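Local coordinates for RNA-binding protein RMD9, mitochondrial (Saccharomyces cerevisiae S288C, PDB 7A9X) that binds a dodecameric motif in the 3'-UTRs of mitochondrial mRNAs and takes part in the processing or stability of those transcripts, at residues Ser167-Gly170 with Ala171-Leu175; Arg189-Glu192 with Ala193-Asn196; Asn335-Asp338 with His339-Ile343; Asp480-Ala483 with Leu484-Ala487; Lys559-Tyr562 with Arg563-Gly567. All blocks are in the same frame, centred on the assembly; numbering follows the deposited sequence.

Five local contacts, on or beside helices, sample an RNA-binding helical repeat protein at and away from its RNA. Interactions 1, 4 and 5 touch nucleotides of chain B. Interactions 2 and 3 stand back from it, with nearest atoms about 15 Å and 13 Å from the RNA. Interaction 2 follows interaction 1 on the next helix, and the two pack through L175 CD2 and I190 CG2, 4.1 Å apart. Interactions 4 and 5, centres 12 Å apart, form one site: S482 OG lies 2.5 Å from Y564 OH, a probable hydrogen bond, and both contacts reach U13 and U14 of chain B. Interactions 1 and 4 lie on opposite sides of the chain's centre, their own centres about 46 Å apart.

Interaction 1 of 5, residues Ser167-Gly170 with Ala171-Leu175; sequences SGYG and ATHLL. With nucleotides of chain B.
Between Y169 and H173, one helical turn apart, the aromatic contact is an offset edge-to-face pair: the imidazole turns its edge to the phenol face, with ring centroids 5.1 Å apart and planes at 80°. Over the other face of Y169 lies the base of A3 of chain B, so the tyrosine is held between a nucleobase and a histidine. Its OH bonds to H113. The pair sits near the start of helix 168-180, within the first inferred pentatricopeptide repeat, whose fold stacks helices so that one set of them faces the RNA. Of the polar contacts, H173 NE2 donates to OP1 of A4 of chain B at 2.7 Å (angle at the hydrogen 152°), while ND1 pairs with H116. T172 turns its OG1 back along the helix (chi1 53°) and donates to Y169 O at 2.8 Å from above the carbonyl plane. S167 is the N-cap; its OG accepts a weak bond from Y169 N at 3.4 Å and is also hydrogen-bonded with S109 OG.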
# COMPACT_ATOMS: atom_id res chain seq x y z
N SER A 167 -23.04 -8.31 -17.14
CA SER A 167 -23.35 -7.10 -17.87
C SER A 167 -22.10 -6.22 -17.95
O SER A 167 -21.04 -6.55 -17.42
CB SER A 167 -24.50 -6.35 -17.20
OG SER A 167 -24.10 -5.80 -15.95
N GLY A 168 -22.24 -5.08 -18.63
CA GLY A 168 -21.14 -4.13 -18.69
C GLY A 168 -20.82 -3.51 -17.34
O GLY A 168 -19.67 -3.16 -17.07
N TYR A 169 -21.84 -3.38 -16.48
CA TYR A 169 -21.61 -2.91 -15.12
C TYR A 169 -20.80 -3.93 -14.33
O TYR A 169 -19.85 -3.56 -13.62
CB TYR A 169 -22.96 -2.61 -14.47
CG TYR A 169 -23.05 -2.77 -12.96
CD1 TYR A 169 -22.58 -1.78 -12.11
CD2 TYR A 169 -23.68 -3.88 -12.40
CE1 TYR A 169 -22.69 -1.91 -10.73
CE2 TYR A 169 -23.79 -4.02 -11.03
CZ TYR A 169 -23.30 -3.04 -10.20
OH TYR A 169 -23.41 -3.18 -8.84
N GLY A 170 -21.13 -5.21 -14.45
CA GLY A 170 -20.34 -6.24 -13.79
C GLY A 170 -18.98 -6.45 -14.42
O GLY A 170 -18.02 -6.81 -13.73
N ALA A 171 -18.86 -6.23 -15.73
CA ALA A 171 -17.58 -6.39 -16.40
C ALA A 171 -16.57 -5.35 -15.93
O ALA A 171 -15.38 -5.66 -15.78
CB ALA A 171 -17.76 -6.31 -17.92
N THR A 172 -17.02 -4.12 -15.69
CA THR A 172 -16.10 -3.07 -15.25
C THR A 172 -15.58 -3.33 -13.84
O THR A 172 -14.39 -3.12 -13.57
CB THR A 172 -16.78 -1.70 -15.31
OG1 THR A 172 -18.01 -1.73 -14.58
CG2 THR A 172 -17.05 -1.30 -16.75
N HIS A 173 -16.45 -3.76 -12.93
CA HIS A 173 -15.99 -4.05 -11.58
C HIS A 173 -15.06 -5.26 -11.55
O HIS A 173 -14.16 -5.33 -10.71
CB HIS A 173 -17.18 -4.27 -10.64
CG HIS A 173 -17.91 -3.01 -10.29
ND1 HIS A 173 -17.44 -2.11 -9.37
CD2 HIS A 173 -19.09 -2.52 -10.73
CE1 HIS A 173 -18.29 -1.10 -9.26
NE2 HIS A 173 -19.30 -1.33 -10.08
N LEU A 174 -15.26 -6.22 -12.46
CA LEU A 174 -14.37 -7.38 -12.51
C LEU A 174 -12.97 -6.98 -12.94
O LEU A 174 -11.98 -7.33 -12.29
CB LEU A 174 -14.94 -8.44 -13.46
CG LEU A 174 -14.19 -9.77 -13.52
CD1 LEU A 174 -14.50 -10.62 -12.30
CD2 LEU A 174 -14.50 -10.53 -14.81
N LEU A 175 -12.87 -6.23 -14.04
CA LEU A 175 -11.59 -5.78 -14.57
C LEU A 175 -10.93 -4.73 -13.69
O LEU A 175 -9.70 -4.72 -13.57
CB LEU A 175 -11.78 -5.25 -15.99
CG LEU A 175 -12.39 -6.27 -16.96
CD1 LEU A 175 -12.93 -5.60 -18.21
CD2 LEU A 175 -11.35 -7.32 -17.31
P A B 3 -22.75 4.67 -14.51
OP1 A B 3 -21.71 5.67 -14.13
OP2 A B 3 -22.45 3.67 -15.57
O5' A B 3 -23.15 3.88 -13.19
C5' A B 3 -23.50 4.57 -12.00
C4' A B 3 -24.08 3.62 -10.98
O4' A B 3 -25.30 3.03 -11.50
C3' A B 3 -23.21 2.43 -10.63
O3' A B 3 -22.22 2.75 -9.66
C2' A B 3 -24.22 1.40 -10.15
O2' A B 3 -24.61 1.66 -8.81
C1' A B 3 -25.41 1.70 -11.06
N9 A B 3 -25.45 0.82 -12.25
C8 A B 3 -24.87 1.04 -13.47
N7 A B 3 -25.08 0.07 -14.33
C5 A B 3 -25.85 -0.84 -13.63
C6 A B 3 -26.40 -2.09 -13.98
N6 A B 3 -26.25 -2.65 -15.18
N1 A B 3 -27.11 -2.75 -13.04
C2 A B 3 -27.26 -2.19 -11.83
N3 A B 3 -26.79 -1.02 -11.38
C4 A B 3 -26.08 -0.40 -12.34
P A B 4 -20.84 1.92 -9.57
OP1 A B 4 -20.84 0.88 -10.63
OP2 A B 4 -20.66 1.52 -8.16
O5' A B 4 -19.71 3.00 -9.89
C5' A B 4 -19.64 3.66 -11.14
C4' A B 4 -19.08 5.05 -11.00
O4' A B 4 -20.05 5.92 -10.36
C3' A B 4 -17.84 5.19 -10.12
O3' A B 4 -16.64 4.84 -10.79
C2' A B 4 -17.90 6.65 -9.69
O2' A B 4 -17.44 7.50 -10.73
C1' A B 4 -19.40 6.84 -9.52
N9 A B 4 -19.82 6.57 -8.13
C8 A B 4 -20.54 5.50 -7.66
N7 A B 4 -20.73 5.53 -6.36
C5 A B 4 -20.10 6.70 -5.95
C6 A B 4 -19.94 7.30 -4.69
N6 A B 4 -20.44 6.79 -3.56
N1 A B 4 -19.25 8.46 -4.63
C2 A B 4 -18.75 8.97 -5.76
N3 A B 4 -18.83 8.50 -7.00
C4 A B 4 -19.53 7.35 -7.03

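Interaction 2 of 5, residues Arg189-Glu192 with Ala193-Asn196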
# COMPACT_ATOMS: atom_id res chain seq x y z
N ARG A 189 -6.18 -10.06 -21.19
CA ARG A 189 -6.53 -11.41 -21.64
C ARG A 189 -8.02 -11.67 -21.46
O ARG A 189 -8.69 -12.15 -22.38
CB ARG A 189 -5.71 -12.45 -20.88
CG ARG A 189 -4.21 -12.30 -21.01
CD ARG A 189 -3.49 -13.20 -20.02
NE ARG A 189 -2.09 -12.83 -19.84
CZ ARG A 189 -1.31 -13.31 -18.89
NH1 ARG A 189 -1.78 -14.19 -18.02
NH2 ARG A 189 -0.04 -12.91 -18.80
N ILE A 190 -8.56 -11.36 -20.27
CA ILE A 190 -9.98 -11.58 -20.01
C ILE A 190 -10.83 -10.76 -20.96
O ILE A 190 -11.83 -11.25 -21.50
CB ILE A 190 -10.30 -11.27 -18.54
CG1 ILE A 190 -9.61 -12.27 -17.61
CG2 ILE A 190 -11.81 -11.27 -18.30
CD1 ILE A 190 -9.87 -12.00 -16.14
N TRP A 191 -10.46 -9.50 -21.18
CA TRP A 191 -11.25 -8.63 -22.04
C TRP A 191 -11.24 -9.12 -23.48
O TRP A 191 -12.30 -9.23 -24.11
CB TRP A 191 -10.73 -7.19 -21.95
CG TRP A 191 -11.39 -6.24 -22.91
CD1 TRP A 191 -12.67 -5.76 -22.84
CD2 TRP A 191 -10.80 -5.64 -24.07
NE1 TRP A 191 -12.91 -4.91 -23.89
CE2 TRP A 191 -11.78 -4.82 -24.66
CE3 TRP A 191 -9.54 -5.73 -24.67
CZ2 TRP A 191 -11.53 -4.09 -25.82
CZ3 TRP A 191 -9.30 -5.00 -25.82
CH2 TRP A 191 -10.29 -4.19 -26.38
N GLU A 192 -10.06 -9.44 -24.01
CA GLU A 192 -9.98 -9.87 -25.40
C GLU A 192 -10.50 -11.29 -25.58
O GLU A 192 -10.94 -11.64 -26.68
CB GLU A 192 -8.54 -9.75 -25.90
CG GLU A 192 -8.44 -9.17 -27.30
CD GLU A 192 -7.41 -8.05 -27.40
OE1 GLU A 192 -6.48 -8.02 -26.57
OE2 GLU A 192 -7.54 -7.21 -28.31
N ALA A 193 -10.46 -12.11 -24.53
CA ALA A 193 -11.08 -13.43 -24.63
C ALA A 193 -12.60 -13.35 -24.63
O ALA A 193 -13.26 -14.28 -25.09
CB ALA A 193 -10.60 -14.34 -23.50
N SER A 194 -13.16 -12.25 -24.11
CA SER A 194 -14.60 -12.06 -24.15
C SER A 194 -15.11 -11.84 -25.56
O SER A 194 -16.31 -12.02 -25.81
CB SER A 194 -15.00 -10.88 -23.26
OG SER A 194 -14.46 -9.67 -23.78
N LYS A 195 -14.24 -11.46 -26.50
CA LYS A 195 -14.67 -11.28 -27.88
C LYS A 195 -15.14 -12.61 -28.48
O LYS A 195 -16.15 -12.65 -29.18
CB LYS A 195 -13.53 -10.69 -28.71
CG LYS A 195 -13.05 -9.32 -28.25
CD LYS A 195 -11.90 -8.84 -29.12
CE LYS A 195 -11.42 -7.47 -28.69
NZ LYS A 195 -10.25 -7.02 -29.49
N ASN A 196 -14.42 -13.69 -28.20
CA ASN A 196 -14.74 -15.00 -28.75
C ASN A 196 -15.48 -15.85 -27.73
O ASN A 196 -15.03 -16.91 -27.30
CB ASN A 196 -13.47 -15.70 -29.24
CG ASN A 196 -12.89 -15.06 -30.48
OD1 ASN A 196 -13.62 -14.66 -31.39
ND2 ASN A 196 -11.57 -14.95 -30.53
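W191 and K195 cross obliquely, the lysine laying its aliphatic end over one face of the indole, where CE of K195 is 4.2 Å from CH2 of W191 and displaced toward the rim of the ring. K195 can reach there because its chain is fully extended beyond CG. Its other neighbour, E192, runs alongside it and points the same way, with CG of E192 3.7 Å from CE of K195. At their ends the two charges meet: K195 NZ donates to E192 OE2 in a salt bridge of 3.0 Å, coming from the anti side of that oxygen and 18° out of the carboxylate plane. Both charged residues are exposed, whereas the indole is buried against V211, M215 and L219 of helix 209-223, its NE1 bonded to F206 O. Along the backbone, A193 N donates to R189 O at 2.8 Å, but K195 N reaches E192 O only weakly. This i to i+3 ion pair lies where helix 184-193 runs out, at the C-terminal end of the first inferred pentatricopeptide repeat.

Interaction 3 of 5, residues Asn335-Asp338 with His339-Ile343; sequences NDFD and HVYRI
An N-cap opens helix 337-351, in the fifth inferred pentatricopeptide repeat: D336 OD1 accepts a weak bond from H339 N at 3.3 Å. With CG trans to the backbone N (chi1 -179°), the carboxylate swings over the first turn, and its OD2 rests 3.4 Å from H339 CB. The acid and the imidazole cross at about a right angle, their planes 50° apart. The histidine ring is fixed by partners elsewhere, ND1 by Q334 and NE2 by E301. F337, right after the cap, and Y341, one turn on, have near-parallel rings (11°) slid so far apart that they barely overlap; what touches is Y341 CB, over the face of F337 and 4.0 Å from its CE2. R342 bends at chi3 and folds its guanidinium over the backbone, leaving NH1 4.3 Å from D336 OD2, beyond a salt bridge but probably still attractive. H339 and V340 face I330 of helix 320-334, V340 also meets I370 of helix 357-374, and F337 and Y341 lean on K385 of helix 379-396.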
# COMPACT_ATOMS: atom_id res chain seq x y z
N ASN A 335 15.12 17.84 -9.17
CA ASN A 335 16.15 17.74 -8.13
C ASN A 335 16.07 18.92 -7.16
O ASN A 335 17.07 19.32 -6.56
CB ASN A 335 17.54 17.63 -8.76
CG ASN A 335 18.59 17.18 -7.77
OD1 ASN A 335 18.56 16.05 -7.28
ND2 ASN A 335 19.54 18.06 -7.47
N ASP A 336 14.87 19.48 -7.00
CA ASP A 336 14.64 20.68 -6.20
C ASP A 336 13.96 20.24 -4.90
O ASP A 336 12.75 19.99 -4.88
CB ASP A 336 13.80 21.69 -6.97
CG ASP A 336 13.54 22.96 -6.19
OD1 ASP A 336 14.07 23.11 -5.07
OD2 ASP A 336 12.80 23.83 -6.71
N PHE A 337 14.74 20.15 -3.82
CA PHE A 337 14.18 19.70 -2.56
C PHE A 337 13.19 20.71 -1.99
O PHE A 337 12.18 20.33 -1.38
CB PHE A 337 15.28 19.43 -1.54
CG PHE A 337 14.76 19.09 -0.18
CD1 PHE A 337 14.26 17.82 0.09
CD2 PHE A 337 14.74 20.04 0.83
CE1 PHE A 337 13.76 17.51 1.34
CE2 PHE A 337 14.25 19.73 2.08
CZ PHE A 337 13.76 18.46 2.34
N ASP A 338 13.46 22.01 -2.18
CA ASP A 338 12.53 23.02 -1.69
C ASP A 338 11.16 22.88 -2.34
O ASP A 338 10.13 23.07 -1.68
CB ASP A 338 13.10 24.42 -1.92
CG ASP A 338 14.04 24.86 -0.82
OD1 ASP A 338 13.87 24.39 0.33
OD2 ASP A 338 14.95 25.66 -1.09
N HIS A 339 11.13 22.54 -3.63
CA HIS A 339 9.84 22.31 -4.29
C HIS A 339 9.14 21.10 -3.69
O HIS A 339 7.92 21.14 -3.46
CB HIS A 339 10.04 22.14 -5.79
CG HIS A 339 8.78 22.26 -6.59
ND1 HIS A 339 8.72 22.04 -7.95
CD2 HIS A 339 7.52 22.59 -6.21
CE1 HIS A 339 7.49 22.22 -8.37
NE2 HIS A 339 6.74 22.56 -7.34
N VAL A 340 9.88 20.02 -3.45
CA VAL A 340 9.32 18.86 -2.77
C VAL A 340 8.88 19.23 -1.36
O VAL A 340 7.82 18.79 -0.89
CB VAL A 340 10.35 17.71 -2.76
CG1 VAL A 340 9.85 16.55 -1.91
CG2 VAL A 340 10.64 17.25 -4.17
N TYR A 341 9.67 20.05 -0.67
CA TYR A 341 9.35 20.43 0.71
C TYR A 341 8.11 21.31 0.77
O TYR A 341 7.30 21.19 1.69
CB TYR A 341 10.56 21.12 1.34
CG TYR A 341 10.37 21.53 2.78
CD1 TYR A 341 10.04 20.59 3.76
CD2 TYR A 341 10.53 22.85 3.18
CE1 TYR A 341 9.88 20.96 5.08
CE2 TYR A 341 10.37 23.23 4.50
CZ TYR A 341 10.04 22.28 5.44
OH TYR A 341 9.88 22.66 6.76
N ARG A 342 7.94 22.20 -0.22
CA ARG A 342 6.78 23.08 -0.21
C ARG A 342 5.49 22.31 -0.47
O ARG A 342 4.45 22.60 0.14
CB ARG A 342 6.96 24.19 -1.25
CG ARG A 342 7.94 25.27 -0.83
CD ARG A 342 7.99 26.44 -1.81
NE ARG A 342 8.82 26.16 -2.98
CZ ARG A 342 8.35 25.76 -4.15
NH1 ARG A 342 9.18 25.53 -5.16
NH2 ARG A 342 7.04 25.59 -4.33
N ILE A 343 5.52 21.33 -1.37
CA ILE A 343 4.33 20.53 -1.63
C ILE A 343 4.01 19.66 -0.42
O ILE A 343 2.84 19.50 -0.05
CB ILE A 343 4.51 19.69 -2.91
CG1 ILE A 343 4.72 20.60 -4.12
CG2 ILE A 343 3.32 18.76 -3.12
CD1 ILE A 343 3.56 21.56 -4.37

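Interaction 4 of 5, residues Asp480-Ala483 with Leu484-Ala487; sequences DLSA and LRDA. With nucleotides of chain B.
S482 and R485, three residues apart on helix 478-486, form a phosphate-binding pair at the RNA surface of this helical-repeat protein, just past the last inferred repeat. The tight part is the guanidinium: S482 CB lies over one face, and C5 of U13 of chain B over the opposite one, 3.5 Å above the plane. Bends at chi2 (-112°) and chi3 (-64°) bring the group into this slot. Its NH1 points at OP1 of U13 of chain B, though the modelled separation is too short to be trusted in detail. S482 OG lies 2.6 Å from the same phosphate oxygen, OP1, and is also hydrogen-bonded with Y564 OH and N478 O. On the inner side, L481 and L484 pack against W461, and D480 is held by R440.

Looser is the flank at the partly exposed D486. Its OD1 takes R485 NH2 in a salt bridge of 3.0 Å, met from above the carboxylate plane, while K444 is only a long, weak ion pair. With an alanine at D486, R485 NH2 would probably lose its acidic mate and the guanidinium would be freer to turn between serine and base. On the RNA side, S482 CB comes 3.6 Å from C4' of the cytidine nucleotide of chain B that precedes U13.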
# COMPACT_ATOMS: atom_id res chain seq x y z
N ASP A 480 11.41 -8.78 14.45
CA ASP A 480 12.17 -8.59 15.68
C ASP A 480 13.57 -9.17 15.56
O ASP A 480 14.55 -8.52 15.94
CB ASP A 480 11.43 -9.22 16.86
CG ASP A 480 10.10 -8.54 17.14
OD1 ASP A 480 10.07 -7.30 17.18
OD2 ASP A 480 9.09 -9.26 17.31
N LEU A 481 13.69 -10.38 15.01
CA LEU A 481 15.00 -11.00 14.85
C LEU A 481 15.80 -10.34 13.73
O LEU A 481 17.03 -10.27 13.81
CB LEU A 481 14.85 -12.50 14.59
CG LEU A 481 14.17 -13.32 15.69
CD1 LEU A 481 14.05 -14.77 15.27
CD2 LEU A 481 14.92 -13.19 17.00
N SER A 482 15.12 -9.86 12.68
CA SER A 482 15.81 -9.16 11.61
C SER A 482 16.49 -7.90 12.12
O SER A 482 17.57 -7.53 11.63
CB SER A 482 14.84 -8.82 10.48
OG SER A 482 14.36 -9.99 9.84
N ALA A 483 15.89 -7.23 13.10
CA ALA A 483 16.50 -6.03 13.67
C ALA A 483 17.76 -6.39 14.46
O ALA A 483 18.76 -5.66 14.41
CB ALA A 483 15.50 -5.30 14.56
N LEU A 484 17.72 -7.49 15.21
CA LEU A 484 18.92 -7.92 15.93
C LEU A 484 20.00 -8.39 14.97
O LEU A 484 21.19 -8.13 15.19
CB LEU A 484 18.56 -9.04 16.92
CG LEU A 484 19.63 -9.49 17.91
CD1 LEU A 484 19.95 -8.39 18.92
CD2 LEU A 484 19.18 -10.76 18.62
N ARG A 485 19.61 -9.06 13.89
CA ARG A 485 20.57 -9.47 12.87
C ARG A 485 21.21 -8.26 12.19
O ARG A 485 22.43 -8.24 11.99
CB ARG A 485 19.89 -10.38 11.85
CG ARG A 485 20.70 -10.61 10.58
CD ARG A 485 20.02 -9.96 9.39
NE ARG A 485 18.72 -10.57 9.12
CZ ARG A 485 17.78 -10.02 8.35
NH1 ARG A 485 16.63 -10.65 8.16
NH2 ARG A 485 17.99 -8.84 7.79
N ASP A 486 20.41 -7.25 11.85
CA ASP A 486 20.95 -6.06 11.21
C ASP A 486 21.89 -5.29 12.11
O ASP A 486 22.78 -4.58 11.61
CB ASP A 486 19.80 -5.15 10.74
CG ASP A 486 19.14 -5.66 9.48
OD1 ASP A 486 19.66 -6.63 8.89
OD2 ASP A 486 18.11 -5.09 9.08
N ALA A 487 21.74 -5.40 13.43
CA ALA A 487 22.60 -4.71 14.37
C ALA A 487 23.87 -5.48 14.72
O ALA A 487 24.72 -4.96 15.44
CB ALA A 487 21.83 -4.39 15.65
P U B 13 14.11 -9.56 6.25
OP1 U B 13 14.45 -10.55 7.31
OP2 U B 13 14.93 -8.33 6.11
O5' U B 13 14.12 -10.31 4.85
C5' U B 13 13.59 -9.69 3.68
C4' U B 13 14.09 -10.37 2.44
O4' U B 13 15.51 -10.12 2.29
C3' U B 13 13.96 -11.89 2.43
O3' U B 13 12.68 -12.32 2.00
C2' U B 13 15.09 -12.32 1.50
O2' U B 13 14.70 -12.19 0.14
C1' U B 13 16.16 -11.27 1.79
N1 U B 13 17.15 -11.72 2.80
C2 U B 13 18.04 -12.73 2.47
O2 U B 13 18.05 -13.30 1.39
N3 U B 13 18.92 -13.06 3.47
C4 U B 13 19.02 -12.50 4.72
O4 U B 13 19.87 -12.92 5.51
C5 U B 13 18.08 -11.46 4.98
C6 U B 13 17.20 -11.12 4.03
P C B 12 13.30 -3.79 7.90
OP1 C B 12 14.73 -4.18 7.84
OP2 C B 12 12.73 -2.91 6.85
O5' C B 12 12.44 -5.13 7.96
C5' C B 12 12.87 -6.24 8.74
C4' C B 12 12.29 -7.54 8.27
O4' C B 12 10.91 -7.66 8.73
C3' C B 12 12.26 -7.76 6.75
O3' C B 12 12.58 -9.12 6.46
C2' C B 12 10.80 -7.48 6.39
O2' C B 12 10.35 -8.16 5.23
C1' C B 12 10.07 -7.96 7.64
N1 C B 12 8.77 -7.30 7.86
C2 C B 12 7.66 -8.08 8.19
O2 C B 12 7.80 -9.31 8.28
N3 C B 12 6.47 -7.48 8.40
C4 C B 12 6.35 -6.16 8.29
N4 C B 12 5.15 -5.62 8.51
C5 C B 12 7.47 -5.33 7.96
C6 C B 12 8.65 -5.94 7.76
P U B 14 11.80 -13.30 2.91
OP1 U B 14 10.50 -13.50 2.22
OP2 U B 14 11.80 -12.78 4.30
O5' U B 14 12.59 -14.68 2.89
C5' U B 14 12.84 -15.36 1.66
C4' U B 14 13.73 -16.57 1.85
O4' U B 14 14.97 -16.15 2.48
C3' U B 14 13.16 -17.68 2.73
O3' U B 14 13.59 -18.95 2.23
C2' U B 14 13.81 -17.42 4.08
O2' U B 14 13.91 -18.54 4.93
C1' U B 14 15.18 -16.90 3.67
N1 U B 14 15.80 -16.01 4.66
C2 U B 14 16.90 -16.48 5.36
O2 U B 14 17.37 -17.59 5.18
N3 U B 14 17.42 -15.60 6.28
C4 U B 14 16.96 -14.33 6.56
O4 U B 14 17.54 -13.65 7.42
C5 U B 14 15.83 -13.92 5.80
C6 U B 14 15.30 -14.75 4.89

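Interaction 5 of 5, residues Lys559-Tyr562 with Arg563-Gly567. With nucleotides of chain B.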
# COMPACT_ATOMS: atom_id res chain seq x y z
N LYS A 559 11.54 -22.82 13.07
CA LYS A 559 12.19 -22.68 11.77
C LYS A 559 12.87 -21.33 11.61
O LYS A 559 13.67 -21.16 10.69
CB LYS A 559 11.16 -22.89 10.65
CG LYS A 559 11.78 -23.25 9.30
CD LYS A 559 10.71 -23.53 8.25
CE LYS A 559 11.33 -23.97 6.93
NZ LYS A 559 10.31 -24.25 5.90
N GLN A 560 12.56 -20.37 12.49
CA GLN A 560 13.29 -19.11 12.49
C GLN A 560 14.75 -19.31 12.89
O GLN A 560 15.59 -18.47 12.55
CB GLN A 560 12.62 -18.11 13.44
CG GLN A 560 11.21 -17.71 13.03
CD GLN A 560 10.55 -16.80 14.05
OE1 GLN A 560 10.88 -16.82 15.23
NE2 GLN A 560 9.61 -15.98 13.58
N VAL A 561 15.06 -20.40 13.59
CA VAL A 561 16.45 -20.69 13.94
C VAL A 561 17.27 -20.94 12.68
O VAL A 561 18.36 -20.39 12.52
CB VAL A 561 16.52 -21.89 14.91
CG1 VAL A 561 17.97 -22.27 15.16
CG2 VAL A 561 15.81 -21.56 16.21
N TYR A 562 16.75 -21.76 11.76
CA TYR A 562 17.45 -21.98 10.50
C TYR A 562 17.49 -20.71 9.67
O TYR A 562 18.49 -20.42 9.00
CB TYR A 562 16.77 -23.11 9.72
CG TYR A 562 17.38 -23.37 8.35
CD1 TYR A 562 16.93 -22.70 7.22
CD2 TYR A 562 18.41 -24.30 8.20
CE1 TYR A 562 17.49 -22.94 5.98
CE2 TYR A 562 18.96 -24.55 6.95
CZ TYR A 562 18.50 -23.86 5.85
OH TYR A 562 19.05 -24.10 4.61
N ARG A 563 16.41 -19.92 9.70
CA ARG A 563 16.33 -18.71 8.89
C ARG A 563 17.40 -17.70 9.30
O ARG A 563 18.05 -17.09 8.45
CB ARG A 563 14.93 -18.10 9.02
CG ARG A 563 14.80 -16.69 8.48
CD ARG A 563 13.41 -16.13 8.78
NE ARG A 563 13.30 -14.73 8.39
CZ ARG A 563 12.73 -14.30 7.27
NH1 ARG A 563 12.67 -13.01 7.00
NH2 ARG A 563 12.22 -15.18 6.41
N TYR A 564 17.59 -17.52 10.61
CA TYR A 564 18.51 -16.52 11.13
C TYR A 564 19.86 -17.11 11.53
O TYR A 564 20.56 -16.54 12.37
CB TYR A 564 17.87 -15.78 12.30
CG TYR A 564 16.77 -14.85 11.87
CD1 TYR A 564 17.06 -13.59 11.34
CD2 TYR A 564 15.43 -15.22 11.97
CE1 TYR A 564 16.06 -12.74 10.94
CE2 TYR A 564 14.42 -14.37 11.57
CZ TYR A 564 14.74 -13.13 11.06
OH TYR A 564 13.74 -12.28 10.66
N THR A 565 20.23 -18.25 10.95
CA THR A 565 21.51 -18.88 11.23
C THR A 565 22.09 -19.46 9.94
O THR A 565 22.94 -18.84 9.30
CB THR A 565 21.37 -19.97 12.30
OG1 THR A 565 20.88 -19.38 13.51
CG2 THR A 565 22.69 -20.65 12.58
N THR A 566 21.61 -20.64 9.54
CA THR A 566 22.11 -21.25 8.31
C THR A 566 21.65 -20.48 7.09
O THR A 566 22.44 -20.22 6.17
CB THR A 566 21.66 -22.71 8.24
OG1 THR A 566 22.05 -23.39 9.44
CG2 THR A 566 22.29 -23.41 7.04
N GLY A 567 20.37 -20.09 7.05
CA GLY A 567 19.88 -19.31 5.92
C GLY A 567 20.46 -17.91 5.86
O GLY A 567 20.70 -17.39 4.77
P U B 14 11.80 -13.30 2.91
OP1 U B 14 10.50 -13.50 2.22
OP2 U B 14 11.80 -12.78 4.30
O5' U B 14 12.59 -14.68 2.89
C5' U B 14 12.84 -15.36 1.66
C4' U B 14 13.73 -16.57 1.85
O4' U B 14 14.97 -16.15 2.48
C3' U B 14 13.16 -17.68 2.73
O3' U B 14 13.59 -18.95 2.23
C2' U B 14 13.81 -17.42 4.08
O2' U B 14 13.91 -18.54 4.93
C1' U B 14 15.18 -16.90 3.67
N1 U B 14 15.80 -16.01 4.66
C2 U B 14 16.90 -16.48 5.36
O2 U B 14 17.37 -17.59 5.18
N3 U B 14 17.42 -15.60 6.28
C4 U B 14 16.96 -14.33 6.56
O4 U B 14 17.54 -13.65 7.42
C5 U B 14 15.83 -13.92 5.80
C6 U B 14 15.30 -14.75 4.89
P U B 13 14.11 -9.56 6.25
OP1 U B 13 14.45 -10.55 7.31
OP2 U B 13 14.93 -8.33 6.11
O5' U B 13 14.12 -10.31 4.85
C5' U B 13 13.59 -9.69 3.68
C4' U B 13 14.09 -10.37 2.44
O4' U B 13 15.51 -10.12 2.29
C3' U B 13 13.96 -11.89 2.43
O3' U B 13 12.68 -12.32 2.00
C2' U B 13 15.09 -12.32 1.50
O2' U B 13 14.70 -12.19 0.14
C1' U B 13 16.16 -11.27 1.79
N1 U B 13 17.15 -11.72 2.80
C2 U B 13 18.04 -12.73 2.47
O2 U B 13 18.05 -13.30 1.39
N3 U B 13 18.92 -13.06 3.47
C4 U B 13 19.02 -12.50 4.72
O4 U B 13 19.87 -12.92 5.51
C5 U B 13 18.08 -11.46 4.98
C6 U B 13 17.20 -11.12 4.03
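R563, whose backbone N donates to K559 O, lays a face of its guanidinium against the C5 side of U14 of chain B, C5 standing 3.4 Å from the plane over the centre of the group. The chain runs straight from CG to NE, carrying NH1 to OP2 of U14 of chain B at 2.8 Å, with NH2 as a second donor to that oxygen; NH1 also bonds weakly to OP1 of U13 of chain B. R563 O takes a weak bond from N3 of U14 of chain B, 2.7 Å away. A methionine at R563 would probably leave OP2 of U14 without two N-H donors and OP1 of U13, both of chain B, with one weak donor fewer.

Around this shell, Y564 OH accepts weakly from R563 NE and bonds S482. T566 CB rests 3.5 Å from CE2 of Y562, and T565 OG1 donates to V561 O. The turn joins helices 559-563 and 566-571, and Y564 wedges against L481 and R485 of helix 478-486 and L548 of helix 540-551.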